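Local coordinates for protein Glp_546_48378_50642 (Giardia intestinalis, PDB 2QVW) that cleaves double-stranded RNA to produce small interfering RNAs in the RNA interference pathway, at residues A[19-27]-A[110-120]; A[85-96]-A[267-276]. One frame throughout, in Å; residues are numbered along the deposited sequence.

Overall arrangement
Contacts 1 and 2 lie side by side in the N-terminal region, their centres about 16 Å apart and both on the same side of the molecular centre. The strand pair 19-27/110-120 forms a sheet border, and contact 2, where helix 85-90 and the loop after it meet helix 267-276, packs against one of its faces. Their segments alternate along the chain. Leu25 CD2 meets Ile274 CD1 at 3.4 Å, and Phe114 CD2 meets Leu267 CD1 at 3.4 Å. A probable hydrogen bond of 2.9 Å runs from Thr86 OG1 to Ala110 O. Both contacts are remote from the manganese sites of the RNase III domains; the manganese in contact 2 is a separate ion held by His94.

Contact 1 (A[19-27]-A[110-120]); sequences SHWLLLLDT and ATLAFLPLLSP
Pro120 CD sits over one face of the His20 imidazole in a CH-pi contact, 4.2 Å from the ring centroid and 10° off its normal, while Leu117 O lies at the ring edge, near its plane. The two larger rings are met obliquely. The indole of Trp21 leans on the neighbouring strand with CE3 4.0 Å from Phe114 CB, and the phenyl of Phe114 receives Leu23 CD1 beside its CE1. With its CG anti to the backbone N (chi1 172°), Leu23 runs alongside the phenyl, pointing the same way, and the same methyl also touches Leu112 CB. Leu25 CD2 comes up to Leu112 CB as well, at 3.5 Å, lying beside Leu112 and pointing the same way.

The strands run antiparallel. The straightest of the paired backbone bonds goes from Leu24 N to Ala113 O, 3.2 Å long. Past the last pair, Asp26 N still bonds to Thr111 O, and its side chain adds a second link: Asp26 OD1 accepts Thr111 N at 2.7 Å and the Thr27 hydroxyl OG1 at 2.9 Å. These donors approach from opposite faces of the carboxylate, which should restrict its rotation.

Strand 112-117 is the border of an antiparallel sheet built mostly from the N-terminal region, and 18-25 is its inner neighbour, bonded on its far side to strand 6-13. Leu23, Leu25, Leu112 and Phe114 share the face on which helix 267-284 packs, with Trp21 reaching Leu264 and Tyr69; on the reverse face Leu22 and Leu115 meet Leu124, while Ala113 touches Val66 and Gln70 of helix 60-77.

Contact 2 (A[85-96]-A[267-276]); sequences WTEIGATMPHNE and LPEIAKHICD. With MN (manganese (II) ion), chain I.
Leu267 sets its CB against the indole of Trp85, 3.4 Å from CH2, with CD1 reaching the same ring obliquely. This is a steep helix-helix crossing, with axes of the short helix 85-90 and of 267-276 at 69° and 8.2 Å apart at their closest. Helix 267-284 is consistent with the long connector helix that joins the PAZ domain to the RNase III domains in Giardia Dicer. Phe114 meets the Trp85 indole edge-to-face, and Phe74 of helix 60-77 also packs on it.

Next along the chain, Pro268 offers its CB to Ile88 CG2 at 3.9 Å. Glu269 points its first bond away from the partner segment, but its carboxylate swings back to take part in a charged network. One turn on from Leu267, Ala271 CB points toward the first helix and lies 4.0 Å from Trp85 O.

Lys272 is the hub. Its backbone comes close to Gly89, which has no side chain to hold the helices apart, and the CA atoms of the two are 4.6 Å apart. The fully extended lysine chain passes Met92, whose SD lies 3.7 Å from Lys272 CB, and carries NZ between two carboxylates. Across the interface Lys272 NZ donates to the syn lone pair of Glu96 OE2, 3.0 Å away. Glu269 OE2 takes it on the syn side, tilted from the carboxylate plane, and is also paired with Arg41. The lysine and Arg41 probably offset the mutual repulsion of the two acids.

Cys275 then brings SG up to Met92 SD, and Asp276 OD2 is hydrogen-bonded to Thr98 OG1. Farther out on the partner segment, exposed His94 binds a manganese ion through NE2, at 2.4 Å.

Contact 1 (A[19-27]-A[110-120])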
loop_
_atom_site.group_PDB
_atom_site.type_symbol
_atom_site.label_atom_id
_atom_site.label_comp_id
_atom_site.label_asym_id
_atom_site.label_seq_id
_atom_site.Cartn_x
_atom_site.Cartn_y
_atom_site.Cartn_z
ATOM N N SER A 19 19.642 -17.213 7.871
ATOM C CA SER A 19 20.960 -16.618 7.677
ATOM C C SER A 19 20.766 -15.109 7.693
ATOM O O SER A 19 20.101 -14.555 6.820
ATOM C CB SER A 19 21.535 -17.052 6.340
ATOM O OG SER A 19 22.815 -16.495 6.143
ATOM N N HIS A 20 21.357 -14.442 8.679
ATOM C CA HIS A 20 21.207 -12.995 8.839
ATOM C C HIS A 20 22.341 -12.151 8.261
ATOM O O HIS A 20 23.507 -12.547 8.303
ATOM C CB HIS A 20 21.027 -12.683 10.328
ATOM C CG HIS A 20 20.010 -13.554 10.996
ATOM N ND1 HIS A 20 18.654 -13.405 10.798
ATOM C CD2 HIS A 20 20.153 -14.629 11.804
ATOM C CE1 HIS A 20 18.006 -14.351 11.453
ATOM N NE2 HIS A 20 18.894 -15.108 12.072
ATOM N N TRP A 21 21.985 -10.985 7.724
ATOM C CA TRP A 21 22.961 -10.073 7.134
ATOM C C TRP A 21 22.570 -8.632 7.368
ATOM O O TRP A 21 21.395 -8.326 7.530
ATOM C CB TRP A 21 23.055 -10.279 5.628
ATOM C CG TRP A 21 23.271 -11.681 5.214
ATOM C CD1 TRP A 21 22.343 -12.685 5.197
ATOM C CD2 TRP A 21 24.497 -12.256 4.734
ATOM N NE1 TRP A 21 22.917 -13.854 4.731
ATOM C CE2 TRP A 21 24.236 -13.618 4.441
ATOM C CE3 TRP A 21 25.792 -11.754 4.523
ATOM C CZ2 TRP A 21 25.219 -14.480 3.948
ATOM C CZ3 TRP A 21 26.771 -12.614 4.033
ATOM C CH2 TRP A 21 26.476 -13.962 3.752
ATOM N N LEU A 22 23.561 -7.750 7.378
ATOM C CA LEU A 22 23.303 -6.325 7.563
ATOM C C LEU A 22 23.486 -5.632 6.223
ATOM O O LEU A 22 24.607 -5.484 5.744
ATOM C CB LEU A 22 24.268 -5.714 8.590
ATOM C CG LEU A 22 24.319 -4.177 8.630
ATOM C CD1 LEU A 22 22.961 -3.611 8.989
ATOM C CD2 LEU A 22 25.351 -3.717 9.630
ATOM N N LEU A 23 22.383 -5.212 5.618
ATOM C CA LEU A 23 22.452 -4.548 4.336
ATOM C C LEU A 23 22.602 -3.047 4.475
ATOM O O LEU A 23 21.774 -2.385 5.088
ATOM C CB LEU A 23 21.213 -4.859 3.492
ATOM C CG LEU A 23 21.098 -4.041 2.198
ATOM C CD1 LEU A 23 22.405 -4.068 1.423
ATOM C CD2 LEU A 23 19.978 -4.598 1.368
ATOM N N LEU A 24 23.666 -2.515 3.885
ATOM C CA LEU A 24 23.940 -1.088 3.923
ATOM C C LEU A 24 23.615 -0.474 2.571
ATOM O O LEU A 24 24.207 -0.836 1.556
ATOM C CB LEU A 24 25.413 -0.855 4.261
ATOM C CG LEU A 24 25.867 -1.527 5.564
ATOM C CD1 LEU A 24 27.362 -1.358 5.751
ATOM C CD2 LEU A 24 25.098 -0.926 6.735
ATOM N N LEU A 25 22.663 0.447 2.562
ATOM C CA LEU A 25 22.269 1.122 1.339
ATOM C C LEU A 25 22.610 2.589 1.438
ATOM O O LEU A 25 22.468 3.199 2.493
ATOM C CB LEU A 25 20.774 0.978 1.110
ATOM C CG LEU A 25 20.306 -0.402 0.680
ATOM C CD1 LEU A 25 18.820 -0.353 0.389
ATOM C CD2 LEU A 25 21.075 -0.832 -0.557
ATOM N N ASP A 26 23.058 3.158 0.330
ATOM C CA ASP A 26 23.409 4.564 0.296
ATOM C C ASP A 26 22.181 5.388 -0.034
ATOM O O ASP A 26 22.294 6.569 -0.334
ATOM C CB ASP A 26 24.482 4.812 -0.762
ATOM C CG ASP A 26 23.937 4.746 -2.176
ATOM O OD1 ASP A 26 23.069 3.884 -2.444
ATOM O OD2 ASP A 26 24.389 5.547 -3.025
ATOM N N THR A 27 21.007 4.770 0.018
ATOM C CA THR A 27 19.782 5.488 -0.306
ATOM C C THR A 27 18.630 5.178 0.646
ATOM O O THR A 27 18.642 4.160 1.346
ATOM C CB THR A 27 19.322 5.176 -1.743
ATOM O OG1 THR A 27 20.461 5.060 -2.600
ATOM C CG2 THR A 27 18.454 6.295 -2.264
ATOM N N ALA A 110 21.370 2.508 -6.338
ATOM C CA ALA A 110 21.745 2.197 -4.971
ATOM C C ALA A 110 23.035 1.407 -4.874
ATOM O O ALA A 110 23.376 0.625 -5.755
ATOM C CB ALA A 110 20.621 1.428 -4.283
ATOM N N THR A 111 23.747 1.626 -3.782
ATOM C CA THR A 111 24.998 0.942 -3.515
ATOM C C THR A 111 24.721 0.061 -2.307
ATOM O O THR A 111 24.232 0.545 -1.286
ATOM C CB THR A 111 26.090 1.948 -3.164
ATOM O OG1 THR A 111 26.264 2.854 -4.256
ATOM C CG2 THR A 111 27.395 1.248 -2.889
ATOM N N LEU A 112 25.027 -1.226 -2.417
ATOM C CA LEU A 112 24.778 -2.144 -1.314
ATOM C C LEU A 112 25.963 -3.011 -0.890
ATOM O O LEU A 112 26.762 -3.429 -1.718
ATOM C CB LEU A 112 23.567 -3.037 -1.640
ATOM C CG LEU A 112 23.454 -3.836 -2.939
ATOM C CD1 LEU A 112 22.299 -4.810 -2.837
ATOM C CD2 LEU A 112 23.235 -2.899 -4.104
ATOM N N ALA A 113 26.063 -3.269 0.414
ATOM C CA ALA A 113 27.129 -4.096 0.991
ATOM C C ALA A 113 26.546 -4.999 2.086
ATOM O O ALA A 113 25.954 -4.518 3.047
ATOM C CB ALA A 113 28.223 -3.214 1.572
ATOM N N PHE A 114 26.723 -6.308 1.942
ATOM C CA PHE A 114 26.198 -7.265 2.910
ATOM C C PHE A 114 27.235 -7.699 3.942
ATOM O O PHE A 114 28.375 -8.026 3.602
ATOM C CB PHE A 114 25.664 -8.492 2.180
ATOM C CG PHE A 114 24.604 -8.176 1.178
ATOM C CD1 PHE A 114 23.355 -7.744 1.585
ATOM C CD2 PHE A 114 24.854 -8.290 -0.178
ATOM C CE1 PHE A 114 22.363 -7.429 0.649
ATOM C CE2 PHE A 114 23.867 -7.976 -1.122
ATOM C CZ PHE A 114 22.625 -7.546 -0.706
ATOM N N LEU A 115 26.830 -7.692 5.209
ATOM C CA LEU A 115 27.699 -8.098 6.305
ATOM C C LEU A 115 27.079 -9.260 7.043
ATOM O O LEU A 115 25.857 -9.402 7.101
ATOM C CB LEU A 115 27.912 -6.953 7.287
ATOM C CG LEU A 115 28.635 -5.733 6.739
ATOM C CD1 LEU A 115 29.023 -4.830 7.896
ATOM C CD2 LEU A 115 29.881 -6.180 5.970
ATOM N N PRO A 116 27.918 -10.112 7.631
ATOM C CA PRO A 116 27.425 -11.273 8.369
ATOM C C PRO A 116 26.898 -10.879 9.738
ATOM O O PRO A 116 27.437 -9.979 10.387
ATOM C CB PRO A 116 28.657 -12.160 8.498
ATOM C CG PRO A 116 29.563 -11.673 7.439
ATOM C CD PRO A 116 29.370 -10.196 7.461
ATOM N N LEU A 117 25.846 -11.562 10.177
ATOM C CA LEU A 117 25.258 -11.294 11.481
ATOM C C LEU A 117 24.922 -12.611 12.152
ATOM O O LEU A 117 24.432 -13.530 11.505
ATOM C CB LEU A 117 23.993 -10.437 11.342
ATOM C CG LEU A 117 24.149 -9.010 10.786
ATOM C CD1 LEU A 117 22.826 -8.268 10.919
ATOM C CD2 LEU A 117 25.238 -8.260 11.541
ATOM N N LEU A 118 25.189 -12.696 13.452
ATOM C CA LEU A 118 24.920 -13.902 14.230
ATOM C C LEU A 118 23.451 -13.944 14.640
ATOM O O LEU A 118 22.804 -14.986 14.570
ATOM C CB LEU A 118 25.804 -13.920 15.479
ATOM C CG LEU A 118 27.257 -13.459 15.277
ATOM C CD1 LEU A 118 28.037 -13.644 16.579
ATOM C CD2 LEU A 118 27.917 -14.253 14.153
ATOM N N SER A 119 22.937 -12.797 15.065
ATOM C CA SER A 119 21.553 -12.674 15.487
ATOM C C SER A 119 20.974 -11.351 14.991
ATOM O O SER A 119 21.705 -10.383 14.789
ATOM C CB SER A 119 21.469 -12.757 17.017
ATOM O OG SER A 119 22.442 -11.935 17.644
ATOM N N PRO A 120 19.651 -11.290 14.782
ATOM C CA PRO A 120 19.044 -10.045 14.308
ATOM C C PRO A 120 19.296 -8.849 15.231
ATOM O O PRO A 120 19.086 -7.701 14.846
ATOM C CB PRO A 120 17.565 -10.406 14.210
ATOM C CG PRO A 120 17.403 -11.443 15.278
ATOM C CD PRO A 120 18.619 -12.299 15.067
#

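Contact 2 (A[85-96]-A[267-276])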
loop_
_atom_site.group_PDB
_atom_site.type_symbol
_atom_site.label_atom_id
_atom_site.label_comp_id
_atom_site.label_asym_id
_atom_site.label_seq_id
_atom_site.Cartn_x
_atom_site.Cartn_y
_atom_site.Cartn_z
ATOM N N TRP A 85 27.600 -5.610 -6.634
ATOM C CA TRP A 85 26.164 -5.794 -6.438
ATOM C C TRP A 85 25.379 -4.890 -7.377
ATOM O O TRP A 85 24.441 -5.328 -8.044
ATOM C CB TRP A 85 25.785 -5.467 -4.999
ATOM C CG TRP A 85 26.495 -6.309 -3.994
ATOM C CD1 TRP A 85 27.373 -5.880 -3.039
ATOM C CD2 TRP A 85 26.366 -7.726 -3.813
ATOM N NE1 TRP A 85 27.797 -6.942 -2.266
ATOM C CE2 TRP A 85 27.194 -8.085 -2.719
ATOM C CE3 TRP A 85 25.628 -8.728 -4.464
ATOM C CZ2 TRP A 85 27.305 -9.402 -2.264
ATOM C CZ3 TRP A 85 25.736 -10.038 -4.013
ATOM C CH2 TRP A 85 26.570 -10.363 -2.919
ATOM N N THR A 86 25.771 -3.621 -7.417
ATOM C CA THR A 86 25.126 -2.634 -8.272
ATOM C C THR A 86 25.146 -3.071 -9.733
ATOM O O THR A 86 24.215 -2.808 -10.485
ATOM C CB THR A 86 25.839 -1.276 -8.148
ATOM O OG1 THR A 86 25.723 -0.807 -6.802
ATOM C CG2 THR A 86 25.240 -0.261 -9.108
ATOM N N GLU A 87 26.221 -3.743 -10.123
ATOM C CA GLU A 87 26.393 -4.199 -11.496
ATOM C C GLU A 87 25.611 -5.477 -11.707
ATOM O O GLU A 87 24.884 -5.620 -12.687
ATOM C CB GLU A 87 27.880 -4.439 -11.782
ATOM C CG GLU A 87 28.226 -4.623 -13.246
ATOM C CD GLU A 87 29.706 -4.885 -13.463
ATOM O OE1 GLU A 87 30.540 -4.043 -13.044
ATOM O OE2 GLU A 87 30.028 -5.937 -14.057
ATOM N N ILE A 88 25.769 -6.412 -10.779
ATOM C CA ILE A 88 25.060 -7.679 -10.852
ATOM C C ILE A 88 23.586 -7.368 -11.054
ATOM O O ILE A 88 22.866 -8.105 -11.734
ATOM C CB ILE A 88 25.201 -8.498 -9.544
ATOM C CG1 ILE A 88 26.660 -8.884 -9.307
ATOM C CG2 ILE A 88 24.353 -9.748 -9.629
ATOM C CD1 ILE A 88 26.880 -9.699 -8.054
ATOM N N GLY A 89 23.143 -6.263 -10.463
ATOM C CA GLY A 89 21.750 -5.864 -10.576
ATOM C C GLY A 89 21.367 -5.211 -11.888
ATOM O O GLY A 89 20.353 -5.561 -12.477
ATOM N N ALA A 90 22.185 -4.269 -12.343
ATOM C CA ALA A 90 21.925 -3.544 -13.577
ATOM C C ALA A 90 22.183 -4.361 -14.834
ATOM O O ALA A 90 22.112 -3.825 -15.944
ATOM C CB ALA A 90 22.754 -2.273 -13.612
ATOM N N THR A 91 22.487 -5.650 -14.667
ATOM C CA THR A 91 22.748 -6.534 -15.807
ATOM C C THR A 91 21.533 -7.409 -16.023
ATOM O O THR A 91 21.436 -8.117 -17.020
ATOM C CB THR A 91 23.956 -7.445 -15.560
ATOM O OG1 THR A 91 23.676 -8.317 -14.458
ATOM C CG2 THR A 91 25.191 -6.619 -15.253
ATOM N N MET A 92 20.614 -7.346 -15.067
ATOM C CA MET A 92 19.368 -8.099 -15.100
ATOM C C MET A 92 18.661 -8.091 -16.441
ATOM O O MET A 92 18.524 -7.046 -17.076
ATOM C CB MET A 92 18.390 -7.529 -14.098
ATOM C CG MET A 92 18.636 -7.856 -12.658
ATOM S SD MET A 92 17.287 -7.129 -11.708
ATOM C CE MET A 92 15.889 -8.088 -12.269
ATOM N N PRO A 93 18.197 -9.264 -16.891
ATOM C CA PRO A 93 17.493 -9.293 -18.175
ATOM C C PRO A 93 16.111 -8.727 -17.864
ATOM O O PRO A 93 15.623 -8.881 -16.742
ATOM C CB PRO A 93 17.475 -10.780 -18.528
ATOM C CG PRO A 93 17.497 -11.449 -17.195
ATOM C CD PRO A 93 18.484 -10.625 -16.410
ATOM N N HIS A 94 15.482 -8.066 -18.829
ATOM C CA HIS A 94 14.175 -7.452 -18.591
ATOM C C HIS A 94 13.099 -8.365 -18.010
ATOM O O HIS A 94 12.320 -7.938 -17.164
ATOM C CB HIS A 94 13.654 -6.823 -19.888
ATOM C CG HIS A 94 14.513 -5.716 -20.411
ATOM N ND1 HIS A 94 14.178 -4.980 -21.527
ATOM C CD2 HIS A 94 15.692 -5.217 -19.968
ATOM C CE1 HIS A 94 15.112 -4.073 -21.747
ATOM N NE2 HIS A 94 16.041 -4.197 -20.815
ATOM N N ASN A 95 13.061 -9.613 -18.468
ATOM C CA ASN A 95 12.066 -10.586 -18.016
ATOM C C ASN A 95 12.048 -10.810 -16.508
ATOM O O ASN A 95 11.130 -11.427 -15.970
ATOM C CB ASN A 95 12.302 -11.927 -18.705
ATOM C CG ASN A 95 13.629 -12.538 -18.338
ATOM O OD1 ASN A 95 14.680 -12.000 -18.676
ATOM N ND2 ASN A 95 13.592 -13.660 -17.631
ATOM N N GLU A 96 13.070 -10.312 -15.830
ATOM C CA GLU A 96 13.165 -10.484 -14.396
ATOM C C GLU A 96 12.734 -9.289 -13.559
ATOM O O GLU A 96 13.086 -9.196 -12.385
ATOM C CB GLU A 96 14.584 -10.867 -14.020
ATOM C CG GLU A 96 14.776 -12.336 -13.865
ATOM C CD GLU A 96 16.175 -12.668 -13.460
ATOM O OE1 GLU A 96 17.064 -12.586 -14.329
ATOM O OE2 GLU A 96 16.387 -12.992 -12.274
ATOM N N LEU A 267 22.032 -13.445 -2.640
ATOM C CA LEU A 267 22.293 -12.027 -2.462
ATOM C C LEU A 267 22.195 -11.309 -3.798
ATOM O O LEU A 267 21.764 -10.152 -3.859
ATOM C CB LEU A 267 23.664 -11.789 -1.832
ATOM C CG LEU A 267 23.766 -12.121 -0.349
ATOM C CD1 LEU A 267 25.094 -11.621 0.169
ATOM C CD2 LEU A 267 22.623 -11.480 0.417
ATOM N N PRO A 268 22.604 -11.975 -4.893
ATOM C CA PRO A 268 22.490 -11.267 -6.164
ATOM C C PRO A 268 21.023 -10.831 -6.285
ATOM O O PRO A 268 20.718 -9.711 -6.713
ATOM C CB PRO A 268 22.864 -12.341 -7.176
ATOM C CG PRO A 268 23.826 -13.194 -6.418
ATOM C CD PRO A 268 23.151 -13.328 -5.094
ATOM N N GLU A 269 20.134 -11.740 -5.868
ATOM C CA GLU A 269 18.688 -11.545 -5.890
ATOM C C GLU A 269 18.236 -10.417 -4.970
ATOM O O GLU A 269 17.323 -9.672 -5.334
ATOM C CB GLU A 269 17.970 -12.830 -5.492
ATOM C CG GLU A 269 18.416 -14.078 -6.244
ATOM C CD GLU A 269 18.144 -14.019 -7.734
ATOM O OE1 GLU A 269 16.985 -13.760 -8.123
ATOM O OE2 GLU A 269 19.094 -14.246 -8.515
ATOM N N ILE A 270 18.835 -10.286 -3.781
ATOM C CA ILE A 270 18.431 -9.186 -2.907
ATOM C C ILE A 270 18.828 -7.898 -3.602
ATOM O O ILE A 270 18.101 -6.899 -3.559
ATOM C CB ILE A 270 19.108 -9.218 -1.538
ATOM C CG1 ILE A 270 18.665 -10.456 -0.763
ATOM C CG2 ILE A 270 18.742 -7.955 -0.757
ATOM C CD1 ILE A 270 19.197 -10.487 0.654
ATOM N N ALA A 271 19.993 -7.926 -4.239
ATOM C CA ALA A 271 20.468 -6.761 -4.977
ATOM C C ALA A 271 19.453 -6.499 -6.088
ATOM O O ALA A 271 18.921 -5.387 -6.195
ATOM C CB ALA A 271 21.836 -7.031 -5.573
ATOM N N LYS A 272 19.198 -7.533 -6.899
ATOM C CA LYS A 272 18.238 -7.472 -8.001
ATOM C C LYS A 272 16.930 -6.880 -7.501
ATOM O O LYS A 272 16.267 -6.114 -8.199
ATOM C CB LYS A 272 17.932 -8.870 -8.534
ATOM C CG LYS A 272 19.086 -9.631 -9.173
ATOM C CD LYS A 272 18.562 -10.974 -9.705
ATOM C CE LYS A 272 19.639 -11.797 -10.375
ATOM N NZ LYS A 272 19.084 -13.066 -10.884
ATOM N N HIS A 273 16.558 -7.262 -6.287
ATOM C CA HIS A 273 15.333 -6.780 -5.686
ATOM C C HIS A 273 15.380 -5.270 -5.621
ATOM O O HIS A 273 14.483 -4.582 -6.106
ATOM C CB HIS A 273 15.190 -7.355 -4.289
ATOM C CG HIS A 273 13.855 -7.096 -3.668
ATOM N ND1 HIS A 273 12.673 -7.481 -4.258
ATOM C CD2 HIS A 273 13.518 -6.508 -2.497
ATOM C CE1 HIS A 273 11.664 -7.141 -3.477
ATOM N NE2 HIS A 273 12.151 -6.549 -2.402
ATOM N N ILE A 274 16.442 -4.759 -5.017
ATOM C CA ILE A 274 16.641 -3.323 -4.896
ATOM C C ILE A 274 16.630 -2.681 -6.281
ATOM O O ILE A 274 16.097 -1.592 -6.464
ATOM C CB ILE A 274 17.992 -3.021 -4.209
ATOM C CG1 ILE A 274 17.965 -3.533 -2.769
ATOM C CG2 ILE A 274 18.266 -1.542 -4.215
ATOM C CD1 ILE A 274 19.233 -3.274 -2.010
ATOM N N CYS A 275 17.233 -3.364 -7.248
ATOM C CA CYS A 275 17.297 -2.865 -8.616
ATOM C C CYS A 275 15.899 -2.891 -9.205
ATOM O O CYS A 275 15.473 -1.962 -9.900
ATOM C CB CYS A 275 18.221 -3.744 -9.457
ATOM S SG CYS A 275 18.308 -3.252 -11.190
ATOM N N ASP A 276 15.191 -3.978 -8.925
ATOM C CA ASP A 276 13.829 -4.146 -9.407
ATOM C C ASP A 276 13.078 -2.908 -8.941
ATOM O O ASP A 276 12.685 -2.053 -9.743
ATOM C CB ASP A 276 13.215 -5.404 -8.782
ATOM C CG ASP A 276 11.964 -5.889 -9.506
ATOM O OD1 ASP A 276 11.407 -5.154 -10.351
ATOM O OD2 ASP A 276 11.532 -7.023 -9.210
HETATM MN MN MN I . 18.406 -3.983 -21.142
#